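Local atomic coordinates of hypothetical UPF0270 protein PA3463 (Pseudomonas aeruginosa, PDB entry 1Y0N), a protein that is of unknown function and belongs to the uncharacterised UPF0270 family. Residues N17-F22 / C63-R68. Residues are numbered along the deposited sequence; the frame is centred on the assembly and turned at random.
Sequences NLLEDF and CQLMLR
Leu65 on strand 63-67 packs against both Leu18 and Phe22, one turn apart on helix 12-24, and its two methyl branches divide the work. CD1 presses on the helix at Leu18, where Leu65 CD1 lies 3.5 Å from Leu18 CB, tighter than ordinary van der Waals contact. CD2 sits over one face of the Phe22 ring, offset toward the rim, in a CH-pi contact 4.3 Å from the ring centroid and 23° off its normal. The same CD2 also meets Leu19 CD2 at 4.1 Å. Phe22 swings out toward the strand because its CG stands anti to its own backbone N (chi1 173°); the far end of the ring then meets Leu67, whose CG lies in the ring plane at the edge, 3.9 Å from Phe22 CZ. At the other end of the strand, both methyls of Leu18 straddle Cys63 CB, each 3.7 Å from it.

One water joins the backbones beside this apolar patch. It donates to Leu18 O and accepts from Leu65 N, 2.9 Å in each case, while Leu18 O also takes the helical bond from Phe22 N. Farther out, Leu19 leans on Ala43 and Leu47 of helix 36-48, and Leu65 touches Ile54 of the neighbouring strand 52-56. Gln64 and Met66 bond through their backbones to Leu55 and Val53 of that strand, and 63-67 is an outermost strand of the three-stranded antiparallel sheet. Helix 12-24 therefore packs against this strand through hydrocarbon and ring contacts, and the water gives the Leu65 N-H, on the side turned away from 52-56, an acceptor and links it to Leu18 O.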
loop_
_atom_site.group_PDB
_atom_site.type_symbol
_atom_site.label_atom_id
_atom_site.label_comp_id
_atom_site.label_asym_id
_atom_site.label_seq_id
_atom_site.Cartn_x
_atom_site.Cartn_y
_atom_site.Cartn_z
ATOM N N ASN A 17 -7.724 -5.039 -3.631
ATOM C CA ASN A 17 -8.174 -5.307 -2.278
ATOM C C ASN A 17 -7.357 -4.483 -1.253
ATOM O O ASN A 17 -7.921 -3.919 -0.338
ATOM C CB ASN A 17 -8.048 -6.821 -1.910
ATOM C CG ASN A 17 -8.996 -7.753 -2.719
ATOM O OD1 ASN A 17 -10.078 -7.359 -3.131
ATOM N ND2 ASN A 17 -8.567 -9.006 -2.917
ATOM N N LEU A 18 -6.035 -4.451 -1.397
ATOM C CA LEU A 18 -5.175 -3.587 -0.517
ATOM C C LEU A 18 -5.569 -2.077 -0.639
ATOM O O LEU A 18 -5.610 -1.360 0.360
ATOM C CB LEU A 18 -3.667 -3.753 -0.880
ATOM C CG LEU A 18 -2.897 -5.103 -0.783
ATOM C CD1 LEU A 18 -1.404 -4.938 -1.040
ATOM C CD2 LEU A 18 -3.026 -5.716 0.550
ATOM N N LEU A 19 -5.835 -1.618 -1.872
ATOM C CA LEU A 19 -6.217 -0.210 -2.100
ATOM C C LEU A 19 -7.539 0.118 -1.433
ATOM O O LEU A 19 -7.658 1.122 -0.754
ATOM C CB LEU A 19 -6.274 0.117 -3.608
ATOM C CG LEU A 19 -4.906 0.290 -4.264
ATOM C CD1 LEU A 19 -5.074 0.136 -5.780
ATOM C CD2 LEU A 19 -4.301 1.643 -3.921
ATOM N N GLU A 20 -8.534 -0.764 -1.615
ATOM C CA GLU A 20 -9.840 -0.637 -0.977
ATOM C C GLU A 20 -9.737 -0.664 0.538
ATOM O O GLU A 20 -10.316 0.221 1.203
ATOM C CB GLU A 20 -10.827 -1.695 -1.549
ATOM C CG GLU A 20 -12.112 -1.766 -0.796
ATOM C CD GLU A 20 -13.258 -2.398 -1.602
ATOM O OE1 GLU A 20 -13.019 -2.931 -2.747
ATOM O OE2 GLU A 20 -14.395 -2.322 -1.042
ATOM N N ASP A 21 -8.962 -1.612 1.098
ATOM C CA ASP A 21 -8.708 -1.629 2.559
ATOM C C ASP A 21 -8.176 -0.291 3.026
ATOM O O ASP A 21 -8.666 0.285 3.990
ATOM C CB ASP A 21 -7.697 -2.724 2.960
ATOM C CG ASP A 21 -8.281 -4.136 2.809
ATOM O OD1 ASP A 21 -9.502 -4.244 2.606
ATOM O OD2 ASP A 21 -7.505 -5.122 2.854
ATOM N N PHE A 22 -7.193 0.229 2.315
ATOM C CA PHE A 22 -6.468 1.454 2.743
ATOM C C PHE A 22 -7.412 2.621 2.785
ATOM O O PHE A 22 -7.462 3.348 3.772
ATOM C CB PHE A 22 -5.274 1.673 1.793
ATOM C CG PHE A 22 -4.545 2.961 2.012
ATOM C CD1 PHE A 22 -3.718 3.134 3.109
ATOM C CD2 PHE A 22 -4.723 4.020 1.118
ATOM C CE1 PHE A 22 -3.044 4.358 3.328
ATOM C CE2 PHE A 22 -4.030 5.240 1.288
ATOM C CZ PHE A 22 -3.220 5.419 2.409
ATOM N N CYS A 63 0.104 -8.488 3.531
ATOM C CA CYS A 63 0.474 -7.199 2.945
ATOM C C CYS A 63 -0.373 -6.122 3.553
ATOM O O CYS A 63 -1.538 -6.354 3.957
ATOM C CB CYS A 63 0.217 -7.160 1.422
ATOM S SG CYS A 63 1.515 -7.846 0.381
ATOM N N GLN A 64 0.184 -4.921 3.574
ATOM C CA GLN A 64 -0.634 -3.750 3.863
ATOM C C GLN A 64 -0.121 -2.457 3.159
ATOM O O GLN A 64 1.060 -2.191 3.113
ATOM C CB GLN A 64 -0.699 -3.541 5.392
ATOM C CG GLN A 64 -1.574 -2.379 5.813
ATOM C CD GLN A 64 -1.985 -2.492 7.229
ATOM O OE1 GLN A 64 -2.401 -1.514 7.855
ATOM N NE2 GLN A 64 -1.875 -3.704 7.766
ATOM N N LEU A 65 -1.060 -1.679 2.630
ATOM C CA LEU A 65 -0.759 -0.389 2.067
ATOM C C LEU A 65 -0.664 0.606 3.220
ATOM O O LEU A 65 -1.511 0.566 4.112
ATOM C CB LEU A 65 -1.884 0.069 1.156
ATOM C CG LEU A 65 -1.413 0.419 -0.236
ATOM C CD1 LEU A 65 -2.117 -0.643 -1.102
ATOM C CD2 LEU A 65 -1.859 1.765 -0.664
ATOM N N MET A 66 0.387 1.436 3.211
ATOM C CA MET A 66 0.601 2.468 4.242
ATOM C C MET A 66 1.129 3.764 3.595
ATOM O O MET A 66 1.840 3.730 2.606
ATOM C CB MET A 66 1.601 1.951 5.331
ATOM C CG MET A 66 0.969 0.981 6.472
ATOM S SD MET A 66 2.160 0.686 7.761
ATOM C CE MET A 66 1.665 2.137 8.689
ATOM N N LEU A 67 0.801 4.904 4.172
ATOM C CA LEU A 67 1.466 6.161 3.813
ATOM C C LEU A 67 2.946 6.067 4.261
ATOM O O LEU A 67 3.242 5.614 5.359
ATOM C CB LEU A 67 0.817 7.369 4.523
ATOM C CG LEU A 67 -0.580 7.832 4.064
ATOM C CD1 LEU A 67 -1.153 8.983 4.934
ATOM C CD2 LEU A 67 -0.485 8.246 2.604
ATOM N N ARG A 68 3.843 6.398 3.371
ATOM C CA ARG A 68 5.307 6.479 3.683
ATOM C C ARG A 68 5.541 7.219 5.006
ATOM O O ARG A 68 6.409 6.839 5.757
ATOM C CB ARG A 68 6.041 7.233 2.558
ATOM C CG ARG A 68 7.595 7.303 2.794
ATOM C CD ARG A 68 8.291 8.127 1.658
ATOM N NE ARG A 68 8.288 7.318 0.451
ATOM C CZ ARG A 68 9.139 6.335 0.195
ATOM N NH1 ARG A 68 10.170 6.056 1.005
ATOM N NH2 ARG A 68 8.943 5.614 -0.881
HETATM O O HOH W 1 -3.916 -2.081 2.569
#